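Local coordinates for protein tryptophan--tRNA ligase (Campylobacter jejuni subsp. jejuni, PDB 3TZL) that probably charges tRNA(Trp) with tryptophan at the expense of ATP, acting as a homodimeric class I aminoacyl-tRNA synthetase, at residues E311-Q314 against K315-E318; K304-K307 against I308-K312; K249-Q252 against I253-K257; K266-L269 against N270-N274; T99-G102 against L103-A107. One frame throughout, in Å; residues are numbered along the deposited sequence.

Contact 1: E311-Q314 against K315-E318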
loop_
_atom_site.group_PDB
_atom_site.type_symbol
_atom_site.label_atom_id
_atom_site.label_comp_id
_atom_site.label_asym_id
_atom_site.label_seq_id
_atom_site.Cartn_x
_atom_site.Cartn_y
_atom_site.Cartn_z
ATOM N N GLU B 311 -7.465 12.936 11.444
ATOM C CA GLU B 311 -7.061 14.333 11.449
ATOM C C GLU B 311 -5.833 14.553 10.543
ATOM O O GLU B 311 -5.769 15.529 9.801
ATOM C CB GLU B 311 -6.793 14.796 12.879
ATOM C CG GLU B 311 -8.061 14.882 13.727
ATOM C CD GLU B 311 -7.790 15.155 15.204
ATOM O OE1 GLU B 311 -6.790 14.636 15.761
ATOM O OE2 GLU B 311 -8.594 15.885 15.816
ATOM N N LYS B 312 -4.872 13.632 10.582
ATOM C CA LYS B 312 -3.685 13.768 9.742
ATOM C C LYS B 312 -4.085 13.627 8.283
ATOM O O LYS B 312 -3.683 14.432 7.443
ATOM C CB LYS B 312 -2.605 12.741 10.107
ATOM C CG LYS B 312 -1.377 12.772 9.186
ATOM C CD LYS B 312 -0.646 14.110 9.336
ATOM C CE LYS B 312 0.080 14.182 10.682
ATOM N NZ LYS B 312 0.577 15.551 11.047
HETATM N N MSE B 313 -4.898 12.619 7.985
HETATM C CA MSE B 313 -5.340 12.406 6.604
HETATM C C MSE B 313 -6.137 13.570 6.009
HETATM O O MSE B 313 -6.050 13.809 4.817
HETATM C CB MSE B 313 -6.101 11.088 6.433
HETATM C CG MSE B 313 -5.218 9.821 6.675
HETATM SE SE MSE B 313 -3.437 9.823 5.795
HETATM C CE MSE B 313 -3.951 9.558 3.931
ATOM N N GLN B 314 -6.897 14.288 6.824
ATOM C CA GLN B 314 -7.634 15.464 6.349
ATOM C C GLN B 314 -6.653 16.509 5.808
ATOM O O GLN B 314 -6.913 17.157 4.789
ATOM C CB GLN B 314 -8.486 16.071 7.475
ATOM C CG GLN B 314 -9.789 15.322 7.740
ATOM C CD GLN B 314 -10.456 15.673 9.084
ATOM O OE1 GLN B 314 -10.182 16.712 9.699
ATOM N NE2 GLN B 314 -11.331 14.780 9.545
ATOM N N LYS B 315 -5.525 16.662 6.498
ATOM C CA LYS B 315 -4.472 17.563 6.050
ATOM C C LYS B 315 -3.799 17.038 4.790
ATOM O O LYS B 315 -3.559 17.792 3.841
ATOM C CB LYS B 315 -3.431 17.755 7.153
ATOM C CG LYS B 315 -3.969 18.496 8.361
ATOM C CD LYS B 315 -2.884 18.625 9.421
ATOM C CE LYS B 315 -3.371 19.386 10.648
ATOM N NZ LYS B 315 -2.289 19.472 11.676
ATOM N N ILE B 316 -3.480 15.748 4.785
ATOM C CA ILE B 316 -2.853 15.135 3.628
ATOM C C ILE B 316 -3.741 15.233 2.390
ATOM O O ILE B 316 -3.254 15.502 1.292
ATOM C CB ILE B 316 -2.543 13.666 3.878
ATOM C CG1 ILE B 316 -1.571 13.528 5.060
ATOM C CG2 ILE B 316 -2.020 13.009 2.599
ATOM C CD1 ILE B 316 -0.217 14.010 4.774
ATOM N N TYR B 317 -5.038 15.006 2.578
ATOM C CA TYR B 317 -6.005 15.054 1.484
ATOM C C TYR B 317 -6.024 16.408 0.797
ATOM O O TYR B 317 -6.160 16.489 -0.430
ATOM C CB TYR B 317 -7.422 14.775 1.990
ATOM C CG TYR B 317 -7.779 13.303 2.075
ATOM C CD1 TYR B 317 -6.794 12.333 2.078
ATOM C CD2 TYR B 317 -9.118 12.890 2.126
ATOM C CE1 TYR B 317 -7.120 10.981 2.148
ATOM C CE2 TYR B 317 -9.458 11.537 2.194
ATOM C CZ TYR B 317 -8.447 10.590 2.214
ATOM O OH TYR B 317 -8.748 9.249 2.291
ATOM N N GLU B 318 -5.919 17.468 1.588
ATOM C CA GLU B 318 -5.891 18.810 1.023
ATOM C C GLU B 318 -4.670 18.988 0.110
ATOM O O GLU B 318 -4.751 19.678 -0.916
ATOM C CB GLU B 318 -5.927 19.877 2.115
ATOM C CG GLU B 318 -5.901 21.318 1.588
ATOM C CD GLU B 318 -7.232 21.776 0.951
ATOM O OE1 GLU B 318 -8.119 20.928 0.689
ATOM O OE2 GLU B 318 -7.396 22.993 0.712
#
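Met313 curls toward Tyr317 and Ile316 because its chain bends twice, at chi2 (-46°) and at chi3 (-72°). The residue is selenomethionine, with SE in place of sulfur. The bends carry the terminal methyl along to the next turn of the helix. There Met313 CE lies 3.9 Å from CE1 of Tyr317. It also comes within 4.2 Å of Ile316 CG2, so the one methyl touches both an aromatic and a branched partner. The first torsion of Tyr317 leaves CG beside its own backbone N, which brings the ring close to the carbonyl of Met313. Tyr317 CD1 is 3.2 Å from Met313 O, and the approach is slanted to the ring. The same oxygen accepts a hydrogen bond of 2.7 Å from Tyr317 N. Ile316 N bonds to Lys312 O at 3.0 Å. Two residues on, Glu318 N makes a weak bond to Gln314 O. On the flank, Lys312 CG rests 4.2 Å from Ile316 CG1. The ammonium groups NZ of Lys312 and Lys315 are 4.9 Å apart. Their repulsion is probably eased by Asp139, which forms a salt bridge with Lys312; Ile170 O takes a hydrogen bond from the same NZ. The hydroxyl of Tyr317 is hydrogen-bonded to Glu90 of its own chain and to Lys86 of the second subunit. Met313, Ile316 and Tyr317 mark the inner face of the long C-terminal helix 291-320: the first two pack on helix 87-96, and Tyr317 reaches the dimer partner.

Contact 2: K304-K307 against I308-K312; sequences KARK and IAQEK
Lys304 meets Ile308 through its carbonyl: Lys304 O is 3.8 Å from Ile308 CD1. The amine of Lys304 turns elsewhere, to the carbonyls of Pro74 and Ser77. Ala305 comes next. Its O accepts Ala309 N at 2.9 Å, and it also lies 3.4 Å from Ile308 CB. The methyl of Ala305 faces strand 78-81, where it touches Val78 and Trp80. Here helix 291-320 is amphipathic: the two alanines are buried against the body of the protein, while Gln310 and Glu311 are exposed. Arg306 and Gln310 run out from the helix alongside each other. With CG anti to the backbone N (chi1 173°), the aliphatic part of the arginine lies against the amide, and Arg306 CG is 3.6 Å from Gln310 NE2. The guanidinium and amide planes are turned 54° apart. NH1 of Arg306 is held by Asp84 O. The backbone adds Gln310 N to Arg306 O, 2.8 Å. Lys307 completes the turn by accepting Glu311 N on its O at 3.2 Å. Glu311 CG packs on the same oxygen, also at 3.2 Å. Lys307 NZ stays 4.4 Å from Glu311 OE2, too far for a salt bridge, though the two charges probably still attract.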
loop_
_atom_site.group_PDB
_atom_site.type_symbol
_atom_site.label_atom_id
_atom_site.label_comp_id
_atom_site.label_asym_id
_atom_site.label_seq_id
_atom_site.Cartn_x
_atom_site.Cartn_y
_atom_site.Cartn_z
ATOM N N LYS B 304 -9.235 5.584 19.291
ATOM C CA LYS B 304 -8.374 6.669 19.743
ATOM C C LYS B 304 -7.294 6.950 18.697
ATOM O O LYS B 304 -6.989 8.104 18.396
ATOM C CB LYS B 304 -7.761 6.339 21.107
ATOM C CG LYS B 304 -8.791 6.343 22.249
ATOM C CD LYS B 304 -8.123 6.390 23.626
ATOM C CE LYS B 304 -7.485 5.040 24.005
ATOM N NZ LYS B 304 -6.821 5.158 25.342
ATOM N N ALA B 305 -6.732 5.887 18.129
ATOM C CA ALA B 305 -5.693 6.044 17.124
ATOM C C ALA B 305 -6.301 6.566 15.823
ATOM O O ALA B 305 -5.725 7.441 15.185
ATOM C CB ALA B 305 -4.969 4.731 16.889
ATOM N N ARG B 306 -7.465 6.032 15.444
ATOM C CA ARG B 306 -8.149 6.419 14.201
ATOM C C ARG B 306 -8.524 7.908 14.170
ATOM O O ARG B 306 -8.478 8.540 13.125
ATOM C CB ARG B 306 -9.385 5.534 13.969
ATOM C CG ARG B 306 -10.286 5.917 12.810
ATOM C CD ARG B 306 -11.507 4.979 12.707
ATOM N NE ARG B 306 -11.118 3.566 12.640
ATOM C CZ ARG B 306 -11.434 2.663 13.567
ATOM N NH1 ARG B 306 -11.034 1.400 13.446
ATOM N NH2 ARG B 306 -12.146 3.026 14.618
ATOM N N LYS B 307 -8.878 8.472 15.315
ATOM C CA LYS B 307 -9.250 9.883 15.348
ATOM C C LYS B 307 -8.044 10.714 14.974
ATOM O O LYS B 307 -8.154 11.699 14.263
ATOM C CB LYS B 307 -9.734 10.296 16.733
ATOM C CG LYS B 307 -10.049 11.791 16.882
ATOM C CD LYS B 307 -10.487 12.055 18.309
ATOM C CE LYS B 307 -10.730 13.531 18.602
ATOM N NZ LYS B 307 -11.985 14.030 17.991
ATOM N N ILE B 308 -6.886 10.293 15.455
ATOM C CA ILE B 308 -5.648 10.996 15.182
ATOM C C ILE B 308 -5.263 10.805 13.725
ATOM O O ILE B 308 -4.881 11.767 13.049
ATOM C CB ILE B 308 -4.543 10.513 16.120
ATOM C CG1 ILE B 308 -4.815 11.062 17.522
ATOM C CG2 ILE B 308 -3.176 10.977 15.639
ATOM C CD1 ILE B 308 -3.975 10.425 18.601
ATOM N N ALA B 309 -5.387 9.572 13.241
ATOM C CA ALA B 309 -5.100 9.272 11.839
ATOM C C ALA B 309 -6.008 10.041 10.894
ATOM O O ALA B 309 -5.562 10.505 9.843
ATOM C CB ALA B 309 -5.205 7.774 11.555
ATOM N N GLN B 310 -7.273 10.188 11.267
ATOM C CA GLN B 310 -8.226 10.895 10.409
ATOM C C GLN B 310 -7.877 12.359 10.324
ATOM O O GLN B 310 -8.004 12.962 9.268
ATOM C CB GLN B 310 -9.666 10.750 10.909
ATOM C CG GLN B 310 -10.294 9.406 10.599
ATOM C CD GLN B 310 -11.656 9.241 11.263
ATOM O OE1 GLN B 310 -12.051 10.047 12.112
ATOM N NE2 GLN B 310 -12.380 8.194 10.877
ATOM N N GLU B 311 -7.465 12.936 11.444
ATOM C CA GLU B 311 -7.061 14.333 11.449
ATOM C C GLU B 311 -5.833 14.553 10.543
ATOM O O GLU B 311 -5.769 15.529 9.801
ATOM C CB GLU B 311 -6.793 14.796 12.879
ATOM C CG GLU B 311 -8.061 14.882 13.727
ATOM C CD GLU B 311 -7.790 15.155 15.204
ATOM O OE1 GLU B 311 -6.790 14.636 15.761
ATOM O OE2 GLU B 311 -8.594 15.885 15.816
ATOM N N LYS B 312 -4.872 13.632 10.582
ATOM C CA LYS B 312 -3.685 13.768 9.742
ATOM C C LYS B 312 -4.085 13.627 8.283
ATOM O O LYS B 312 -3.683 14.432 7.443
ATOM C CB LYS B 312 -2.605 12.741 10.107
ATOM C CG LYS B 312 -1.377 12.772 9.186
ATOM C CD LYS B 312 -0.646 14.110 9.336
ATOM C CE LYS B 312 0.080 14.182 10.682
ATOM N NZ LYS B 312 0.577 15.551 11.047
#

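Contact 3: K249-Q252 against I253-K257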
loop_
_atom_site.group_PDB
_atom_site.type_symbol
_atom_site.label_atom_id
_atom_site.label_comp_id
_atom_site.label_asym_id
_atom_site.label_seq_id
_atom_site.Cartn_x
_atom_site.Cartn_y
_atom_site.Cartn_z
ATOM N N LYS B 249 17.990 -12.417 49.413
ATOM C CA LYS B 249 18.790 -12.639 50.605
ATOM C C LYS B 249 18.358 -13.915 51.326
ATOM O O LYS B 249 19.201 -14.706 51.759
ATOM C CB LYS B 249 18.681 -11.432 51.532
ATOM C CG LYS B 249 19.641 -11.487 52.694
ATOM C CD LYS B 249 21.053 -11.777 52.202
ATOM C CE LYS B 249 21.974 -12.049 53.374
ATOM N NZ LYS B 249 23.401 -12.247 52.968
ATOM N N GLU B 250 17.051 -14.120 51.463
ATOM C CA GLU B 250 16.559 -15.340 52.100
ATOM C C GLU B 250 16.908 -16.588 51.283
ATOM O O GLU B 250 17.236 -17.629 51.851
ATOM C CB GLU B 250 15.057 -15.255 52.378
ATOM C CG GLU B 250 14.702 -14.305 53.510
ATOM C CD GLU B 250 13.204 -14.177 53.735
ATOM O OE1 GLU B 250 12.427 -14.685 52.894
ATOM O OE2 GLU B 250 12.809 -13.562 54.752
ATOM N N LEU B 251 16.850 -16.486 49.957
ATOM C CA LEU B 251 17.297 -17.594 49.103
ATOM C C LEU B 251 18.802 -17.830 49.242
ATOM O O LEU B 251 19.263 -18.962 49.373
ATOM C CB LEU B 251 16.944 -17.347 47.636
ATOM C CG LEU B 251 17.367 -18.403 46.603
ATOM C CD1 LEU B 251 16.802 -19.759 46.970
ATOM C CD2 LEU B 251 16.860 -18.028 45.233
ATOM N N GLN B 252 19.566 -16.748 49.208
ATOM C CA GLN B 252 21.016 -16.840 49.329
ATOM C C GLN B 252 21.438 -17.493 50.638
ATOM O O GLN B 252 22.444 -18.206 50.691
ATOM C CB GLN B 252 21.620 -15.450 49.203
ATOM C CG GLN B 252 23.121 -15.386 49.365
ATOM C CD GLN B 252 23.624 -13.959 49.241
ATOM O OE1 GLN B 252 22.917 -13.081 48.711
ATOM N NE2 GLN B 252 24.837 -13.711 49.732
ATOM N N ILE B 253 20.661 -17.255 51.690
ATOM C CA ILE B 253 20.947 -17.857 52.985
ATOM C C ILE B 253 20.744 -19.356 52.852
ATOM O O ILE B 253 21.517 -20.148 53.401
ATOM C CB ILE B 253 20.023 -17.291 54.083
ATOM C CG1 ILE B 253 20.478 -15.888 54.496
ATOM C CG2 ILE B 253 19.980 -18.202 55.295
ATOM C CD1 ILE B 253 19.401 -15.083 55.213
ATOM N N ARG B 254 19.709 -19.738 52.101
ATOM C CA ARG B 254 19.398 -21.148 51.878
ATOM C C ARG B 254 20.513 -21.838 51.094
ATOM O O ARG B 254 20.869 -22.980 51.394
ATOM C CB ARG B 254 18.035 -21.299 51.189
ATOM C CG ARG B 254 16.863 -21.015 52.123
ATOM C CD ARG B 254 15.564 -20.817 51.358
ATOM N NE ARG B 254 15.119 -22.035 50.691
ATOM C CZ ARG B 254 14.082 -22.087 49.859
ATOM N NH1 ARG B 254 13.378 -20.990 49.594
ATOM N NH2 ARG B 254 13.748 -23.238 49.289
ATOM N N TYR B 255 21.068 -21.125 50.113
ATOM C CA TYR B 255 22.234 -21.592 49.357
ATOM C C TYR B 255 23.468 -21.790 50.233
ATOM O O TYR B 255 24.050 -22.874 50.257
ATOM C CB TYR B 255 22.566 -20.622 48.220
ATOM C CG TYR B 255 21.881 -20.928 46.896
ATOM C CD1 TYR B 255 22.630 -21.242 45.769
ATOM C CD2 TYR B 255 20.490 -20.898 46.772
ATOM C CE1 TYR B 255 22.033 -21.516 44.559
ATOM C CE2 TYR B 255 19.868 -21.173 45.546
ATOM C CZ TYR B 255 20.656 -21.484 44.444
ATOM O OH TYR B 255 20.093 -21.759 43.215
ATOM N N GLU B 256 23.858 -20.745 50.959
ATOM C CA GLU B 256 25.048 -20.803 51.810
ATOM C C GLU B 256 24.912 -21.785 52.978
ATOM O O GLU B 256 25.906 -22.340 53.450
ATOM C CB GLU B 256 25.415 -19.402 52.322
ATOM C CG GLU B 256 25.788 -18.422 51.207
ATOM C CD GLU B 256 26.098 -17.027 51.719
ATOM O OE1 GLU B 256 26.515 -16.173 50.906
ATOM O OE2 GLU B 256 25.926 -16.786 52.931
ATOM N N LYS B 257 23.687 -22.003 53.444
ATOM C CA LYS B 257 23.465 -22.908 54.566
ATOM C C LYS B 257 23.722 -24.371 54.195
ATOM O O LYS B 257 24.201 -25.150 55.017
ATOM C CB LYS B 257 22.039 -22.752 55.099
ATOM C CG LYS B 257 21.736 -23.607 56.313
ATOM C CD LYS B 257 20.264 -23.551 56.674
ATOM C CE LYS B 257 19.962 -24.423 57.887
ATOM N NZ LYS B 257 18.513 -24.385 58.258
#
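Gln252 reaches forward to Glu256, one turn along the helix. Its CB sits against the backbone of the next residue, 3.2 Å from Ile253 N. A chi1 of 178° sends CG out on the far side from the main-chain nitrogen, and the chain stays extended beyond it. Gln252 CG thus comes within 3.8 Å of Glu256 OE1. CD follows, 4.0 Å from Glu256 OE1, and at the tip Gln252 NE2 donates to Glu256 OE1 at 3.2 Å. That bond is almost straight, 175° at the hydrogen. The carboxylate oxygen lies in the plane of the amide, but the amide meets the carboxylate from above its plane. The two flat groups stand 74° apart. This is an i to i+4 side-chain bridge on helix 245-257, laid over the main-chain bond of 2.9 Å from Glu256 N to Gln252 O. On the buried face a second i to i+4 pair lies side by side. Leu251 places CD1 3.7 Å from Tyr255 CE2. The carbonyl oxygen of Leu251 is near the plane of the tyrosine ring, at its edge, 3.5 Å from Tyr255 CD2. That ring also stacks on Phe265 and meets Phe236 edge-to-face. Arg254 packs its chain on the preceding turn, with CG 3.4 Å from Glu250 O. Its guanidinium forms a salt bridge with Glu260, which follows the helix, and a cation-pi contact with Tyr268.

Contact 4: K266-L269 against N270-N274; sequences KIYL and NELVN
Leu272 lies over one face of the Tyr268 ring, slanting across it. Its CG stands 4.2 Å from the ring centroid and only 22° off the ring normal, a CH-pi contact displaced toward the rim. The methyl CD1 comes closer still, 3.6 Å from Tyr268 CE2, and CD2 reaches as far as the hydroxyl oxygen. The tyrosine can lean over the next turn because its chi1, 178°, swings the ring to the carbonyl side of its CA. The carboxylate of Glu271 takes a different place on the same ring. Its OE1 lies at the edge, near the ring plane, 4.3 Å from Tyr268 CD1. Asn270 is turned the other way, back along the helix. With CG beside its own backbone N (chi1 -84°), its amide folds down onto Lys266 O. That oxygen then accepts two hydrogen bonds, each 2.9 Å: one from Asn270 N and one from Asn270 ND2. The donors come from opposite faces of the carbonyl plane, and ND2 stands well above it. The ND2 bond probably limits the rotation of the amide, while the backbone bond grips the same oxygen from the other face. A third pair, Leu269 and Val273, meets at an angle, with Leu269 CD1 4.0 Å from Val273 CG2. Helix 262-276 is packed on several others. Leu269 touches Ile235, Ile238 and Ala239 of helix 234-239, while Val273 and Asn274 lie on helix 207-215. Tyr268 faces helix 245-257, where Leu251 touches it.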
loop_
_atom_site.group_PDB
_atom_site.type_symbol
_atom_site.label_atom_id
_atom_site.label_comp_id
_atom_site.label_asym_id
_atom_site.label_seq_id
_atom_site.Cartn_x
_atom_site.Cartn_y
_atom_site.Cartn_z
ATOM N N LYS B 266 15.037 -25.891 42.183
ATOM C CA LYS B 266 14.274 -25.857 40.940
ATOM C C LYS B 266 12.784 -25.935 41.247
ATOM O O LYS B 266 11.980 -25.222 40.639
ATOM C CB LYS B 266 14.685 -27.000 40.017
ATOM C CG LYS B 266 15.989 -26.768 39.313
ATOM C CD LYS B 266 16.510 -28.037 38.654
ATOM C CE LYS B 266 17.421 -27.695 37.464
ATOM N NZ LYS B 266 18.130 -28.899 36.916
ATOM N N ILE B 267 12.423 -26.806 42.190
ATOM C CA ILE B 267 11.039 -26.923 42.645
ATOM C C ILE B 267 10.537 -25.567 43.141
ATOM O O ILE B 267 9.433 -25.121 42.791
ATOM C CB ILE B 267 10.905 -27.973 43.767
ATOM C CG1 ILE B 267 10.987 -29.390 43.181
ATOM C CG2 ILE B 267 9.593 -27.782 44.518
ATOM C CD1 ILE B 267 10.895 -30.486 44.207
ATOM N N TYR B 268 11.375 -24.921 43.950
ATOM C CA TYR B 268 11.133 -23.566 44.419
ATOM C C TYR B 268 10.978 -22.582 43.257
ATOM O O TYR B 268 10.054 -21.780 43.247
ATOM C CB TYR B 268 12.270 -23.117 45.347
ATOM C CG TYR B 268 12.127 -21.697 45.842
ATOM C CD1 TYR B 268 11.009 -21.304 46.561
ATOM C CD2 TYR B 268 13.117 -20.747 45.598
ATOM C CE1 TYR B 268 10.867 -20.000 47.014
ATOM C CE2 TYR B 268 12.986 -19.443 46.053
ATOM C CZ TYR B 268 11.856 -19.077 46.762
ATOM O OH TYR B 268 11.707 -17.785 47.218
ATOM N N LEU B 269 11.869 -22.655 42.269
ATOM C CA LEU B 269 11.801 -21.747 41.126
ATOM C C LEU B 269 10.467 -21.865 40.411
ATOM O O LEU B 269 9.865 -20.853 40.042
ATOM C CB LEU B 269 12.962 -21.972 40.150
ATOM C CG LEU B 269 13.001 -20.996 38.959
ATOM C CD1 LEU B 269 12.896 -19.554 39.436
ATOM C CD2 LEU B 269 14.263 -21.179 38.131
ATOM N N ASN B 270 9.999 -23.098 40.222
ATOM C CA ASN B 270 8.658 -23.333 39.674
ATOM C C ASN B 270 7.566 -22.573 40.420
ATOM O O ASN B 270 6.738 -21.902 39.798
ATOM C CB ASN B 270 8.315 -24.823 39.670
ATOM C CG ASN B 270 8.858 -25.533 38.464
ATOM O OD1 ASN B 270 8.196 -25.610 37.431
ATOM N ND2 ASN B 270 10.071 -26.059 38.580
ATOM N N GLU B 271 7.574 -22.676 41.745
ATOM C CA GLU B 271 6.617 -21.952 42.579
ATOM C C GLU B 271 6.680 -20.444 42.363
ATOM O O GLU B 271 5.642 -19.790 42.267
ATOM C CB GLU B 271 6.848 -22.248 44.061
ATOM C CG GLU B 271 6.677 -23.699 44.442
ATOM C CD GLU B 271 6.897 -23.941 45.935
ATOM O OE1 GLU B 271 7.058 -22.959 46.698
ATOM O OE2 GLU B 271 6.911 -25.120 46.343
ATOM N N LEU B 272 7.893 -19.898 42.314
ATOM C CA LEU B 272 8.092 -18.470 42.058
ATOM C C LEU B 272 7.507 -18.041 40.716
ATOM O O LEU B 272 6.754 -17.071 40.641
ATOM C CB LEU B 272 9.578 -18.120 42.071
ATOM C CG LEU B 272 10.198 -17.939 43.449
ATOM C CD1 LEU B 272 11.666 -17.550 43.313
ATOM C CD2 LEU B 272 9.403 -16.886 44.228
ATOM N N VAL B 273 7.869 -18.758 39.655
ATOM C CA VAL B 273 7.404 -18.391 38.324
ATOM C C VAL B 273 5.881 -18.540 38.193
ATOM O O VAL B 273 5.211 -17.647 37.680
ATOM C CB VAL B 273 8.157 -19.160 37.217
ATOM C CG1 VAL B 273 7.574 -18.847 35.824
ATOM C CG2 VAL B 273 9.657 -18.814 37.266
ATOM N N ASN B 274 5.332 -19.650 38.682
ATOM C CA ASN B 274 3.896 -19.865 38.586
ATOM C C ASN B 274 3.071 -18.830 39.335
ATOM O O ASN B 274 1.987 -18.452 38.886
ATOM C CB ASN B 274 3.512 -21.279 39.044
ATOM C CG ASN B 274 3.768 -22.325 37.970
ATOM O OD1 ASN B 274 3.550 -22.069 36.785
ATOM N ND2 ASN B 274 4.245 -23.508 38.378
#

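Contact 5: T99-G102 against L103-A107; sequences TPMG and LLERA
Met101 and Glu105 are joined first by the backbone: Glu105 N donates to Met101 O at 3.0 Å. The same oxygen also accepts Leu104 N at 2.9 Å, from above the carbonyl plane, so it is gripped twice. Before it, Leu103 N bonds to Pro100 O, and after it Arg106 N bonds to Gly102 O. These bonds run along the short helix 101-105 and its two flanks. Apolar contacts join the loop before it to the helix. The Pro100 ring and Leu103 lie side by side, with Pro100 CD 3.9 Å from Leu103 CD2. Thr99 turns its methyl across Leu104 at about a right angle. Thr99 CG2 is 3.9 Å from Leu104 CG. The hydroxyl of Thr99 is bonded to Leu95 O. Among the charged groups, Arg106 folds back on the backbone. It bends at chi3 and lays its guanidinium over the carbonyl of Gly102, whose O sits 3.2 Å above the guanidinium plane and over its centre. Glu105 instead meets a side chain: its OE2 comes within 3.8 Å of the methyl CE of Met101, a selenomethionine. The helix is wedged among larger elements. Leu104 rests on Phe125, Pro128 and Val129 of helix 122-137, and Leu103 on helix 150-167. Thr99, Met101 and Leu104 also touch the second subunit, and Ala107 is the N-cap of the following helix, 108-115.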
loop_
_atom_site.group_PDB
_atom_site.type_symbol
_atom_site.label_atom_id
_atom_site.label_comp_id
_atom_site.label_asym_id
_atom_site.label_seq_id
_atom_site.Cartn_x
_atom_site.Cartn_y
_atom_site.Cartn_z
ATOM N N THR B 99 9.561 8.678 -1.733
ATOM C CA THR B 99 10.643 7.796 -1.316
ATOM C C THR B 99 11.552 7.464 -2.506
ATOM O O THR B 99 11.132 6.753 -3.409
ATOM C CB THR B 99 10.064 6.489 -0.727
ATOM O OG1 THR B 99 9.182 6.805 0.357
ATOM C CG2 THR B 99 11.194 5.560 -0.218
ATOM N N PRO B 100 12.789 7.984 -2.522
ATOM C CA PRO B 100 13.686 7.577 -3.615
ATOM C C PRO B 100 14.080 6.112 -3.462
ATOM O O PRO B 100 14.293 5.656 -2.337
ATOM C CB PRO B 100 14.939 8.464 -3.425
ATOM C CG PRO B 100 14.559 9.501 -2.362
ATOM C CD PRO B 100 13.458 8.864 -1.541
HETATM N N MSE B 101 14.193 5.406 -4.582
HETATM C CA MSE B 101 14.569 3.996 -4.604
HETATM C C MSE B 101 15.831 3.663 -3.804
HETATM O O MSE B 101 15.852 2.666 -3.084
HETATM C CB MSE B 101 14.729 3.513 -6.050
HETATM C CG MSE B 101 13.408 3.272 -6.755
HETATM SE SE MSE B 101 12.315 1.839 -5.950
HETATM C CE MSE B 101 13.280 0.336 -6.723
ATOM N N GLY B 102 16.874 4.487 -3.936
ATOM C CA GLY B 102 18.145 4.233 -3.273
ATOM C C GLY B 102 18.035 4.076 -1.764
ATOM O O GLY B 102 18.788 3.327 -1.136
ATOM N N LEU B 103 17.088 4.789 -1.168
ATOM C CA LEU B 103 16.849 4.654 0.264
ATOM C C LEU B 103 16.473 3.211 0.635
ATOM O O LEU B 103 16.882 2.701 1.678
ATOM C CB LEU B 103 15.731 5.604 0.689
ATOM C CG LEU B 103 15.984 6.671 1.753
ATOM C CD1 LEU B 103 17.163 7.557 1.392
ATOM C CD2 LEU B 103 14.716 7.500 1.940
ATOM N N LEU B 104 15.685 2.561 -0.218
ATOM C CA LEU B 104 15.153 1.236 0.099
ATOM C C LEU B 104 16.127 0.161 -0.343
ATOM O O LEU B 104 16.202 -0.893 0.277
ATOM C CB LEU B 104 13.771 1.010 -0.552
ATOM C CG LEU B 104 12.631 1.940 -0.117
ATOM C CD1 LEU B 104 11.386 1.704 -0.955
ATOM C CD2 LEU B 104 12.312 1.783 1.374
ATOM N N GLU B 105 16.865 0.437 -1.421
ATOM C CA GLU B 105 17.895 -0.480 -1.901
ATOM C C GLU B 105 19.030 -0.603 -0.894
ATOM O O GLU B 105 19.721 -1.622 -0.853
ATOM C CB GLU B 105 18.445 -0.034 -3.262
ATOM C CG GLU B 105 17.462 -0.231 -4.407
ATOM C CD GLU B 105 17.853 0.514 -5.674
ATOM O OE1 GLU B 105 18.905 1.187 -5.685
ATOM O OE2 GLU B 105 17.097 0.428 -6.666
ATOM N N ARG B 106 19.226 0.429 -0.079
ATOM C CA ARG B 106 20.298 0.403 0.909
ATOM C C ARG B 106 19.861 -0.153 2.266
ATOM O O ARG B 106 20.695 -0.387 3.138
ATOM C CB ARG B 106 20.923 1.793 1.074
ATOM C CG ARG B 106 21.765 2.216 -0.112
ATOM C CD ARG B 106 22.335 3.604 0.069
ATOM N NE ARG B 106 22.088 4.402 -1.124
ATOM C CZ ARG B 106 21.317 5.480 -1.151
ATOM N NH1 ARG B 106 20.734 5.911 -0.041
ATOM N NH2 ARG B 106 21.145 6.138 -2.287
ATOM N N ALA B 107 18.561 -0.350 2.449
ATOM C CA ALA B 107 18.051 -0.911 3.698
ATOM C C ALA B 107 18.679 -2.287 3.924
ATOM O O ALA B 107 18.659 -3.147 3.037
ATOM C CB ALA B 107 16.529 -1.018 3.651
#

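From the N terminus the order is contact 5, contact 3, contact 4, contact 2 and contact 1. Each is local to one short run of chain, so none closes a loop and none nests in or crosses another. Contact 5 is at the dimer interface, as is contact 1, with nearest atoms about 13 Å apart. Contacts 3 and 4 lie on successive helices, 245-257 and 262-276, which touch through Arg254 and Leu251 against Tyr268. They sit across the chain's centre from the other three. Contacts 2 and 1 follow one another on helix 291-320 and share Glu311 and Lys312. Centres of contacts 1 and 3 are about 62 Å apart.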